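Local atomic coordinates of similar to hydroxylamine oxidoreductase (PDB entry 6H5L), a protein that probably works as a multi-haem oxidoreductase of anammox bacteria, passing electrons along a chain of c-type haems in a large reductase complex. Residues Leu66-Phe71 / Asn139-Pro144; Asp131-Thr136 / Thr214-Ser219; Cys83-Thr88 / Asp94-Gly99. One frame throughout, in Å; residues are numbered along the deposited sequence.

Interaction 1: residues Leu66-Phe71 / Asn139-Pro144; sequences LDHSIF and NQIRMP. With HEC (heme c), chain C.
His68 and Ser69 touch Ile141 and Asn139, and haem c lies against both pieces of chain. Leu66 comes first: its methyl CD2 rests 3.5 Å from haem atom CBC, an apolar partner for an apolar rim. Asp67 precedes a helical turn; its OD1 accepts a weak capping bond from Ser69 N, and OD2 meets Ser69 OG at 2.7 Å. A short acid suits this place because its carboxylate can fold back on the first turn. His68 follows, and its NE2 binds the haem iron at 2.0 Å. On the other side of the ring, ND1 donates to Leu66 O at 3.1 Å, nearly in the imidazole plane although well above the carbonyl plane. With a partner on each nitrogen, the ring's rotation is fixed. Ile141 presses in from the second segment, its CD1 slanting to His68 CD2 at 3.5 Å and its CG1 reaching haem CHB at 3.7 Å, so one branched side chain packs on both imidazole and porphyrin. Ser69 CB lies 3.6 Å from Asn139 O; Asn139 and Gln140 form a G1 beta bulge facing Asp135. Phe71 keeps CG beside its backbone N (chi1 -46°), which lays one ring face over haem methyl CMC, while Ile70 CG2 covers the opposite face. Tyr18 and Ile79 of a neighbouring cytochrome subunit pack on Ile70 and Phe71. With His84 as the second axial ligand, this is the bis-histidine haem c site familiar from multi-haem cytochromes.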
# COMPACT_ATOMS: atom_id res chain seq x y z
N LEU A 66 27.06 -30.67 -33.22
CA LEU A 66 26.05 -29.94 -33.98
C LEU A 66 26.69 -28.73 -34.63
O LEU A 66 27.15 -27.81 -33.94
CB LEU A 66 24.88 -29.53 -33.09
CG LEU A 66 23.83 -28.63 -33.74
CD1 LEU A 66 23.27 -29.25 -35.01
CD2 LEU A 66 22.71 -28.35 -32.75
N ASP A 67 26.72 -28.72 -35.96
CA ASP A 67 27.32 -27.61 -36.69
C ASP A 67 26.52 -26.33 -36.46
O ASP A 67 25.30 -26.30 -36.65
CB ASP A 67 27.38 -27.94 -38.19
CG ASP A 67 28.34 -27.05 -38.94
OD1 ASP A 67 29.16 -26.37 -38.29
OD2 ASP A 67 28.27 -27.02 -40.19
N HIS A 68 27.22 -25.28 -36.05
CA HIS A 68 26.62 -23.98 -35.78
C HIS A 68 26.82 -22.98 -36.92
O HIS A 68 26.36 -21.84 -36.81
CB HIS A 68 27.19 -23.39 -34.49
CG HIS A 68 26.42 -23.76 -33.26
ND1 HIS A 68 26.07 -25.06 -32.96
CD2 HIS A 68 25.94 -23.00 -32.25
CE1 HIS A 68 25.40 -25.08 -31.82
NE2 HIS A 68 25.31 -23.85 -31.37
N SER A 69 27.51 -23.38 -37.99
CA SER A 69 27.93 -22.43 -39.01
C SER A 69 26.74 -21.78 -39.71
O SER A 69 26.76 -20.57 -39.98
CB SER A 69 28.85 -23.11 -40.02
OG SER A 69 28.28 -24.32 -40.50
N ILE A 70 25.70 -22.56 -40.01
CA ILE A 70 24.57 -22.02 -40.77
C ILE A 70 23.85 -20.94 -39.98
O ILE A 70 23.32 -19.98 -40.56
CB ILE A 70 23.61 -23.16 -41.19
CG1 ILE A 70 22.50 -22.60 -42.08
CG2 ILE A 70 23.04 -23.87 -39.97
CD1 ILE A 70 21.51 -23.64 -42.55
N PHE A 71 23.82 -21.05 -38.65
CA PHE A 71 23.19 -20.02 -37.84
C PHE A 71 24.03 -18.75 -37.80
O PHE A 71 23.48 -17.65 -37.69
CB PHE A 71 22.93 -20.54 -36.43
CG PHE A 71 22.31 -21.91 -36.40
CD1 PHE A 71 21.03 -22.12 -36.90
CD2 PHE A 71 23.00 -22.99 -35.87
CE1 PHE A 71 20.46 -23.38 -36.87
CE2 PHE A 71 22.43 -24.25 -35.84
CZ PHE A 71 21.16 -24.44 -36.34
N ASN A 139 33.13 -18.19 -39.15
CA ASN A 139 31.80 -18.78 -39.01
C ASN A 139 31.83 -19.98 -38.06
O ASN A 139 31.41 -21.09 -38.40
CB ASN A 139 31.22 -19.17 -40.37
CG ASN A 139 30.75 -17.96 -41.17
OD1 ASN A 139 30.17 -17.03 -40.62
ND2 ASN A 139 31.01 -17.98 -42.47
N GLN A 140 32.35 -19.75 -36.86
CA GLN A 140 32.42 -20.77 -35.82
C GLN A 140 32.07 -20.14 -34.48
O GLN A 140 32.11 -18.92 -34.32
CB GLN A 140 33.81 -21.41 -35.77
CG GLN A 140 34.17 -22.25 -36.99
CD GLN A 140 35.63 -22.65 -37.00
OE1 GLN A 140 36.47 -22.01 -36.37
NE2 GLN A 140 35.94 -23.73 -37.71
N ILE A 141 31.73 -21.00 -33.52
CA ILE A 141 31.44 -20.54 -32.16
C ILE A 141 32.76 -20.34 -31.42
O ILE A 141 33.74 -21.06 -31.64
CB ILE A 141 30.51 -21.54 -31.44
CG1 ILE A 141 29.14 -20.91 -31.18
CG2 ILE A 141 31.12 -22.03 -30.12
CD1 ILE A 141 28.41 -20.50 -32.44
N ARG A 142 32.78 -19.34 -30.54
CA ARG A 142 33.98 -18.90 -29.85
C ARG A 142 33.70 -18.75 -28.36
O ARG A 142 32.61 -18.31 -27.97
CB ARG A 142 34.49 -17.57 -30.41
CG ARG A 142 35.79 -17.08 -29.80
CD ARG A 142 35.81 -15.57 -29.63
NE ARG A 142 35.36 -14.86 -30.83
CZ ARG A 142 34.32 -14.04 -30.87
NH1 ARG A 142 33.62 -13.80 -29.77
NH2 ARG A 142 33.99 -13.44 -32.00
N MET A 143 34.69 -19.12 -27.54
CA MET A 143 34.68 -18.79 -26.12
C MET A 143 35.26 -17.40 -25.96
O MET A 143 36.45 -17.18 -26.21
CB MET A 143 35.46 -19.82 -25.29
CG MET A 143 34.71 -21.12 -25.05
SD MET A 143 33.16 -20.92 -24.16
CE MET A 143 32.00 -21.53 -25.37
N PRO A 144 34.46 -16.42 -25.56
CA PRO A 144 34.94 -15.03 -25.51
C PRO A 144 35.95 -14.83 -24.39
O PRO A 144 35.63 -14.95 -23.21
CB PRO A 144 33.65 -14.22 -25.27
CG PRO A 144 32.75 -15.17 -24.60
CD PRO A 144 33.05 -16.54 -25.14
FE HEC C . 24.40 -23.51 -29.61
CHA HEC C . 26.61 -25.48 -27.91
CHB HEC C . 26.30 -20.74 -28.89
CHC HEC C . 22.51 -21.66 -31.76
CHD HEC C . 22.03 -25.97 -29.59
NA HEC C . 26.15 -23.17 -28.61
C1A HEC C . 26.87 -24.13 -27.92
C2A HEC C . 27.96 -23.46 -27.23
C3A HEC C . 27.87 -22.15 -27.50
C4A HEC C . 26.73 -21.94 -28.37
CMA HEC C . 28.81 -21.04 -26.98
CAA HEC C . 29.02 -24.15 -26.34
CBA HEC C . 30.33 -24.36 -27.09
CGA HEC C . 31.25 -25.17 -26.21
O1A HEC C . 30.78 -25.69 -25.16
O2A HEC C . 32.46 -25.30 -26.55
NB HEC C . 24.36 -21.54 -30.16
C1B HEC C . 25.32 -20.60 -29.85
C2B HEC C . 25.13 -19.46 -30.72
C3B HEC C . 24.08 -19.71 -31.51
C4B HEC C . 23.58 -21.03 -31.18
CMB HEC C . 25.99 -18.17 -30.69
CAB HEC C . 23.48 -18.79 -32.60
CBB HEC C . 24.46 -18.63 -33.79
NC HEC C . 22.56 -23.74 -30.46
C1C HEC C . 22.03 -22.91 -31.43
C2C HEC C . 20.98 -23.63 -32.12
C3C HEC C . 20.77 -24.78 -31.45
C4C HEC C . 21.80 -24.90 -30.44
CMC HEC C . 20.06 -22.97 -33.17
CAC HEC C . 19.69 -25.85 -31.75
CBC HEC C . 19.81 -26.41 -33.18
ND HEC C . 24.32 -25.44 -28.84
C1D HEC C . 23.24 -26.30 -29.01
C2D HEC C . 23.59 -27.59 -28.46
C3D HEC C . 25.03 -27.44 -27.93
C4D HEC C . 25.40 -26.07 -28.21
CMD HEC C . 22.71 -28.85 -28.41
CAD HEC C . 25.89 -28.52 -27.24
CBD HEC C . 26.98 -28.97 -28.22
CGD HEC C . 27.87 -30.01 -27.61
O1D HEC C . 28.84 -30.43 -28.29
O2D HEC C . 27.62 -30.42 -26.45

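Interaction 2: residues Asp131-Thr136 / Thr214-Ser219. With HEC (heme c), chain D.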
# COMPACT_ATOMS: atom_id res chain seq x y z
N ASP A 131 26.93 -11.66 -30.24
CA ASP A 131 27.97 -10.66 -30.04
C ASP A 131 29.18 -11.24 -29.30
O ASP A 131 30.32 -10.86 -29.58
CB ASP A 131 27.40 -9.46 -29.28
CG ASP A 131 26.30 -8.75 -30.05
OD1 ASP A 131 26.50 -8.45 -31.24
OD2 ASP A 131 25.24 -8.48 -29.45
N CYS A 132 28.94 -12.15 -28.35
CA CYS A 132 30.01 -12.71 -27.54
C CYS A 132 30.56 -14.03 -28.07
O CYS A 132 31.71 -14.36 -27.75
CB CYS A 132 29.52 -12.94 -26.10
SG CYS A 132 29.47 -11.46 -25.05
N HIS A 133 29.80 -14.78 -28.86
CA HIS A 133 30.19 -16.14 -29.22
C HIS A 133 30.41 -16.38 -30.70
O HIS A 133 31.13 -17.32 -31.04
CB HIS A 133 29.14 -17.15 -28.73
CG HIS A 133 29.11 -17.32 -27.24
ND1 HIS A 133 30.12 -17.97 -26.55
CD2 HIS A 133 28.20 -16.95 -26.31
CE1 HIS A 133 29.83 -17.98 -25.26
NE2 HIS A 133 28.67 -17.36 -25.09
N ALA A 134 29.84 -15.57 -31.59
CA ALA A 134 29.84 -15.87 -33.02
C ALA A 134 31.06 -15.23 -33.68
O ALA A 134 31.12 -14.01 -33.85
CB ALA A 134 28.55 -15.38 -33.67
N ASP A 135 32.03 -16.05 -34.05
CA ASP A 135 33.14 -15.60 -34.88
C ASP A 135 32.63 -15.41 -36.31
O ASP A 135 32.15 -16.36 -36.93
CB ASP A 135 34.29 -16.60 -34.83
CG ASP A 135 35.58 -16.05 -35.43
OD1 ASP A 135 35.52 -15.22 -36.36
OD2 ASP A 135 36.67 -16.45 -34.96
N THR A 136 32.74 -14.19 -36.83
CA THR A 136 32.14 -13.88 -38.12
C THR A 136 33.06 -14.27 -39.28
O THR A 136 32.58 -14.77 -40.31
CB THR A 136 31.77 -12.40 -38.18
OG1 THR A 136 30.46 -12.23 -37.62
CG2 THR A 136 31.79 -11.88 -39.61
N THR A 214 29.82 -13.49 -12.43
CA THR A 214 29.77 -14.80 -13.06
C THR A 214 29.02 -14.76 -14.39
O THR A 214 28.61 -13.71 -14.89
CB THR A 214 29.13 -15.83 -12.13
OG1 THR A 214 27.96 -15.28 -11.53
CG2 THR A 214 30.12 -16.27 -11.05
N ARG A 215 28.84 -15.95 -14.96
CA ARG A 215 28.52 -16.08 -16.38
C ARG A 215 27.05 -15.78 -16.66
O ARG A 215 26.16 -16.23 -15.93
CB ARG A 215 28.86 -17.49 -16.87
CG ARG A 215 29.74 -17.50 -18.10
CD ARG A 215 29.65 -18.80 -18.86
NE ARG A 215 29.70 -19.98 -18.01
CZ ARG A 215 30.81 -20.52 -17.53
NH1 ARG A 215 31.99 -19.99 -17.82
NH2 ARG A 215 30.75 -21.60 -16.77
N HIS A 216 26.82 -15.00 -17.71
CA HIS A 216 25.53 -14.81 -18.36
C HIS A 216 24.57 -13.98 -17.52
O HIS A 216 23.51 -13.56 -18.02
CB HIS A 216 24.93 -16.17 -18.72
CG HIS A 216 25.70 -16.89 -19.78
ND1 HIS A 216 26.07 -18.21 -19.66
CD2 HIS A 216 26.20 -16.46 -20.96
CE1 HIS A 216 26.75 -18.57 -20.74
NE2 HIS A 216 26.84 -17.53 -21.54
N LYS A 217 24.92 -13.69 -16.28
CA LYS A 217 24.27 -12.60 -15.55
C LYS A 217 25.15 -11.36 -15.51
O LYS A 217 24.61 -10.25 -15.55
CB LYS A 217 23.91 -13.03 -14.12
CG LYS A 217 22.42 -12.95 -13.81
CD LYS A 217 22.14 -13.04 -12.32
CE LYS A 217 20.67 -12.80 -11.99
NZ LYS A 217 19.91 -14.07 -11.83
N PHE A 218 26.47 -11.55 -15.45
CA PHE A 218 27.45 -10.47 -15.53
C PHE A 218 27.03 -9.28 -14.69
O PHE A 218 26.94 -8.14 -15.16
CB PHE A 218 27.70 -10.07 -16.99
CG PHE A 218 28.28 -11.18 -17.82
CD1 PHE A 218 29.59 -11.59 -17.65
CD2 PHE A 218 27.52 -11.81 -18.79
CE1 PHE A 218 30.13 -12.60 -18.41
CE2 PHE A 218 28.06 -12.83 -19.56
CZ PHE A 218 29.36 -13.22 -19.37
N SER A 219 26.75 -9.55 -13.42
CA SER A 219 26.18 -8.58 -12.51
C SER A 219 27.29 -7.84 -11.77
O SER A 219 28.09 -8.45 -11.06
CB SER A 219 25.24 -9.27 -11.51
OG SER A 219 24.90 -8.40 -10.45
FE HEC D . 27.90 -17.43 -23.24
CHA HEC D . 30.31 -19.60 -22.19
CHB HEC D . 25.88 -20.13 -24.07
CHC HEC D . 25.54 -15.31 -24.53
CHD HEC D . 29.93 -14.71 -22.56
NA HEC D . 28.05 -19.48 -23.13
C1A HEC D . 29.17 -20.16 -22.70
C2A HEC D . 28.93 -21.59 -22.86
C3A HEC D . 27.70 -21.73 -23.39
C4A HEC D . 27.13 -20.41 -23.56
CMA HEC D . 26.96 -23.03 -23.77
CAA HEC D . 29.98 -22.67 -22.50
CBA HEC D . 29.44 -23.79 -21.61
CGA HEC D . 28.85 -23.26 -20.33
O1A HEC D . 29.54 -22.49 -19.62
O2A HEC D . 27.69 -23.61 -20.02
NB HEC D . 26.08 -17.68 -24.16
C1B HEC D . 25.40 -18.87 -24.35
C2B HEC D . 24.08 -18.56 -24.87
C3B HEC D . 23.99 -17.23 -25.00
C4B HEC D . 25.24 -16.65 -24.55
CMB HEC D . 23.01 -19.60 -25.22
CAB HEC D . 22.78 -16.42 -25.52
CBB HEC D . 21.63 -16.46 -24.49
NC HEC D . 27.77 -15.40 -23.49
C1C HEC D . 26.70 -14.74 -24.06
C2C HEC D . 26.94 -13.31 -23.95
C3C HEC D . 28.20 -13.15 -23.54
C4C HEC D . 28.72 -14.45 -23.15
CMC HEC D . 26.06 -12.24 -24.64
CAC HEC D . 28.94 -11.80 -23.36
CBC HEC D . 28.27 -10.90 -22.30
ND HEC D . 29.84 -17.19 -22.55
C1D HEC D . 30.42 -15.96 -22.22
C2D HEC D . 31.62 -16.21 -21.46
C3D HEC D . 31.73 -17.73 -21.35
C4D HEC D . 30.59 -18.26 -22.05
CMD HEC D . 32.61 -15.18 -20.87
CAD HEC D . 32.84 -18.53 -20.64
CBD HEC D . 34.07 -18.52 -21.54
CGD HEC D . 35.08 -19.50 -21.02
O1D HEC D . 34.90 -20.02 -19.89
O2D HEC D . 36.08 -19.75 -21.75
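His133 and His216 meet through a single iron atom, their NE2 atoms 4.0 Å apart with the metal between them. Coordination comes first: His133 NE2 binds the iron of this haem at 2.0 Å, and His216 NE2 does so at 2.0 Å from the opposite face of the porphyrin. Histidine suits both places, since one nitrogen can hold the metal while the other is left for a hydrogen bond; His133 ND1 uses its own on the backbone O of Arg142, which fixes that ring's rotation.

One covalent link is a thioether between Cys132 SG and haem CAC, 1.8 Å long. Cys132 and His133 end a CxxCH motif, the signature of c-type haem attachment, so the helix that carries the thioether also supplies one axial ligand, whereas the second arrives from a loop far along the chain; bis-histidine ligation of this kind is common in multi-haem cytochromes.

Charged contacts gather at the propionates. Propionate oxygen O1A lies over one face of the Arg215 guanidinium, 3.0 Å from NE. Arg215 NH1 forms a salt bridge with Asp210, and Phe358 of the second subunit makes a cation-pi contact with the same side chain.

Apolar packing adds to the pocket wall. Arg215 CD lies on the porphyrin, 3.4 Å from haem C3D, and the bend at chi3 (-45°) turns NE from there toward propionate O1A. Phe218 brings CE2 to 3.4 Å from haem CBC, an aromatic ring against the thioether-bearing side. The loop curls tightly enough for Phe218 N to bond Thr214 O at 3.1 Å, and Ser219, at the next N-cap, holds Glu222 N with its hydroxyl.

Interaction 3: residues Cys83-Thr88 / Asp94-Gly99. With HEC (heme c), chain C.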
# COMPACT_ATOMS: atom_id res chain seq x y z
N CYS A 83 16.56 -22.03 -29.71
CA CYS A 83 17.05 -23.37 -29.39
C CYS A 83 17.56 -23.45 -27.96
O CYS A 83 17.12 -24.32 -27.19
CB CYS A 83 18.16 -23.76 -30.36
SG CYS A 83 18.67 -25.49 -30.30
N HIS A 84 18.48 -22.56 -27.58
CA HIS A 84 19.06 -22.62 -26.25
C HIS A 84 18.06 -22.24 -25.16
O HIS A 84 18.33 -22.51 -23.98
CB HIS A 84 20.29 -21.72 -26.17
CG HIS A 84 21.50 -22.30 -26.84
ND1 HIS A 84 22.37 -23.16 -26.19
CD2 HIS A 84 21.98 -22.16 -28.10
CE1 HIS A 84 23.33 -23.52 -27.02
NE2 HIS A 84 23.12 -22.93 -28.18
N GLU A 85 16.94 -21.61 -25.52
CA GLU A 85 15.86 -21.41 -24.55
C GLU A 85 15.39 -22.74 -23.99
O GLU A 85 14.99 -22.82 -22.83
CB GLU A 85 14.69 -20.69 -25.22
CG GLU A 85 13.76 -19.94 -24.30
CD GLU A 85 12.72 -19.15 -25.07
OE1 GLU A 85 12.23 -19.66 -26.11
OE2 GLU A 85 12.39 -18.02 -24.66
N GLU A 86 15.44 -23.80 -24.81
CA GLU A 86 15.03 -25.13 -24.42
C GLU A 86 16.19 -26.09 -24.21
O GLU A 86 16.05 -27.05 -23.45
CB GLU A 86 14.09 -25.73 -25.48
CG GLU A 86 12.83 -24.91 -25.71
CD GLU A 86 11.86 -24.99 -24.54
OE1 GLU A 86 11.21 -23.97 -24.24
OE2 GLU A 86 11.77 -26.07 -23.93
N ALA A 87 17.34 -25.85 -24.85
CA ALA A 87 18.49 -26.72 -24.67
C ALA A 87 19.22 -26.43 -23.37
O ALA A 87 19.57 -27.35 -22.63
CB ALA A 87 19.45 -26.59 -25.86
N THR A 88 19.45 -25.15 -23.07
CA THR A 88 20.11 -24.71 -21.85
C THR A 88 19.31 -23.55 -21.27
O THR A 88 19.72 -22.38 -21.37
CB THR A 88 21.56 -24.29 -22.10
OG1 THR A 88 21.59 -23.22 -23.06
CG2 THR A 88 22.38 -25.46 -22.66
N ASP A 94 19.64 -16.46 -17.21
CA ASP A 94 20.64 -15.50 -16.77
C ASP A 94 20.75 -14.34 -17.76
O ASP A 94 20.73 -13.17 -17.36
CB ASP A 94 22.00 -16.18 -16.61
CG ASP A 94 22.07 -17.05 -15.37
OD1 ASP A 94 21.01 -17.29 -14.75
OD2 ASP A 94 23.18 -17.49 -15.02
N TRP A 95 20.85 -14.65 -19.05
CA TRP A 95 21.09 -13.62 -20.05
C TRP A 95 19.91 -12.67 -20.17
O TRP A 95 20.09 -11.45 -20.29
CB TRP A 95 21.41 -14.26 -21.40
CG TRP A 95 21.46 -13.29 -22.54
CD1 TRP A 95 22.46 -12.40 -22.82
CD2 TRP A 95 20.46 -13.11 -23.55
NE1 TRP A 95 22.14 -11.68 -23.95
CE2 TRP A 95 20.92 -12.09 -24.41
CE3 TRP A 95 19.22 -13.71 -23.81
CZ2 TRP A 95 20.18 -11.66 -25.52
CZ3 TRP A 95 18.49 -13.28 -24.91
CH2 TRP A 95 18.98 -12.26 -25.74
N ARG A 96 18.68 -13.21 -20.13
CA ARG A 96 17.50 -12.35 -20.19
C ARG A 96 17.41 -11.41 -19.00
O ARG A 96 16.81 -10.34 -19.10
CB ARG A 96 16.23 -13.22 -20.26
CG ARG A 96 16.08 -14.02 -21.54
CD ARG A 96 14.64 -14.44 -21.74
NE ARG A 96 14.08 -13.91 -22.98
CZ ARG A 96 14.02 -14.60 -24.12
NH1 ARG A 96 14.47 -15.84 -24.17
NH2 ARG A 96 13.50 -14.04 -25.20
N SER A 97 18.02 -11.78 -17.87
CA SER A 97 17.98 -10.98 -16.66
C SER A 97 19.17 -10.03 -16.53
O SER A 97 19.21 -9.24 -15.58
CB SER A 97 17.90 -11.89 -15.43
OG SER A 97 17.70 -11.16 -14.24
N SER A 98 20.13 -10.10 -17.44
CA SER A 98 21.36 -9.32 -17.32
C SER A 98 21.20 -7.94 -17.96
O SER A 98 20.24 -7.67 -18.70
CB SER A 98 22.52 -10.06 -17.97
OG SER A 98 22.32 -10.18 -19.37
N GLY A 99 22.16 -7.07 -17.67
CA GLY A 99 22.20 -5.76 -18.31
C GLY A 99 22.52 -5.82 -19.79
O GLY A 99 22.32 -4.83 -20.49
FE HEC C . 24.40 -23.51 -29.61
CHA HEC C . 26.61 -25.48 -27.91
CHB HEC C . 26.30 -20.74 -28.89
CHC HEC C . 22.51 -21.66 -31.76
CHD HEC C . 22.03 -25.97 -29.59
NA HEC C . 26.15 -23.17 -28.61
C1A HEC C . 26.87 -24.13 -27.92
C2A HEC C . 27.96 -23.46 -27.23
C3A HEC C . 27.87 -22.15 -27.50
C4A HEC C . 26.73 -21.94 -28.37
CMA HEC C . 28.81 -21.04 -26.98
CAA HEC C . 29.02 -24.15 -26.34
CBA HEC C . 30.33 -24.36 -27.09
CGA HEC C . 31.25 -25.17 -26.21
O1A HEC C . 30.78 -25.69 -25.16
O2A HEC C . 32.46 -25.30 -26.55
NB HEC C . 24.36 -21.54 -30.16
C1B HEC C . 25.32 -20.60 -29.85
C2B HEC C . 25.13 -19.46 -30.72
C3B HEC C . 24.08 -19.71 -31.51
C4B HEC C . 23.58 -21.03 -31.18
CMB HEC C . 25.99 -18.17 -30.69
CAB HEC C . 23.48 -18.79 -32.60
CBB HEC C . 24.46 -18.63 -33.79
NC HEC C . 22.56 -23.74 -30.46
C1C HEC C . 22.03 -22.91 -31.43
C2C HEC C . 20.98 -23.63 -32.12
C3C HEC C . 20.77 -24.78 -31.45
C4C HEC C . 21.80 -24.90 -30.44
CMC HEC C . 20.06 -22.97 -33.17
CAC HEC C . 19.69 -25.85 -31.75
CBC HEC C . 19.81 -26.41 -33.18
ND HEC C . 24.32 -25.44 -28.84
C1D HEC C . 23.24 -26.30 -29.01
C2D HEC C . 23.59 -27.59 -28.46
C3D HEC C . 25.03 -27.44 -27.93
C4D HEC C . 25.40 -26.07 -28.21
CMD HEC C . 22.71 -28.85 -28.41
CAD HEC C . 25.89 -28.52 -27.24
CBD HEC C . 26.98 -28.97 -28.22
CGD HEC C . 27.87 -30.01 -27.61
O1D HEC C . 28.84 -30.43 -28.29
O2D HEC C . 27.62 -30.42 -26.45
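The carboxylate of Glu85 and the guanidinium of Arg96 meet with their planes 20° apart, OE2 coming in obliquely. A second flat group, the imidazole of His84, has haem atom CHD over one face, while Thr88 OG1 and haem CHA lie in plane at its edges.

Glu85 and Arg96 make a single-point salt bridge, OE2 to NH1 at 3.1 Å; NH2 stays 4.2 Å from the same OE2. The two chains cross at about a right angle. Glu85 reaches out because its CG swings anti to the backbone N (chi1 -157°) and the rest is extended, while the long Arg96 chain bends at chi3 to deliver its head group. Such lengths suit residues that must join helices whose nearest CA atoms, those of Glu85 and Arg96, are 10.2 Å apart. Arg96 has a further partner: its NH2 forms a salt bridge with Glu122 of a neighbouring cytochrome subunit, so one cation links two acids across a subunit boundary.

Cys83 and His84 end a CxxCH motif at the haem-facing side of helix 77-87. Cys83 SG is joined to haem CAC at 1.8 Å, and His84 NE2 binds the iron at 2.0 Å. His84 ND1 donates to Thr88 OG1 at 3.2 Å, a hydroxyl one turn on that helps hold the ring. In the other segment Trp95 O receives both Ser98 N and Ser98 OG, the latter at 2.7 Å, as the chain leaves the helix.

Helices 77-87 and 89-97 follow each other directly, parted at Thr88. Trp95 and Arg96 both rest on Val81 of the earlier helix, Trp95 also meets His128 edge-to-face just ahead of helix 129-133, and Asp94 makes a salt bridge to Arg276 of the second subunit.

Overall arrangement
From the N terminus the chain opens interaction 1 at Leu66-Phe71. Interaction 3 then forms and closes its short loop between Cys83-Thr88 and Asp94-Gly99, nested within the larger loop of interaction 1 and sharing a haem with it. Interaction 2 opens at Asp131-Thr136, before Asn139-Pro144 closes interaction 1, so these two cross; the small antiparallel hairpin of strands 134-135 and 140-141 joins them, and the centres of the two interactions lie about 13 Å apart. Thr214-Ser219 closes interaction 2 much later and packs on Asp94 and Ser98 of interaction 3. Together they tie the early helices, the hairpin and a distant loop around two haems.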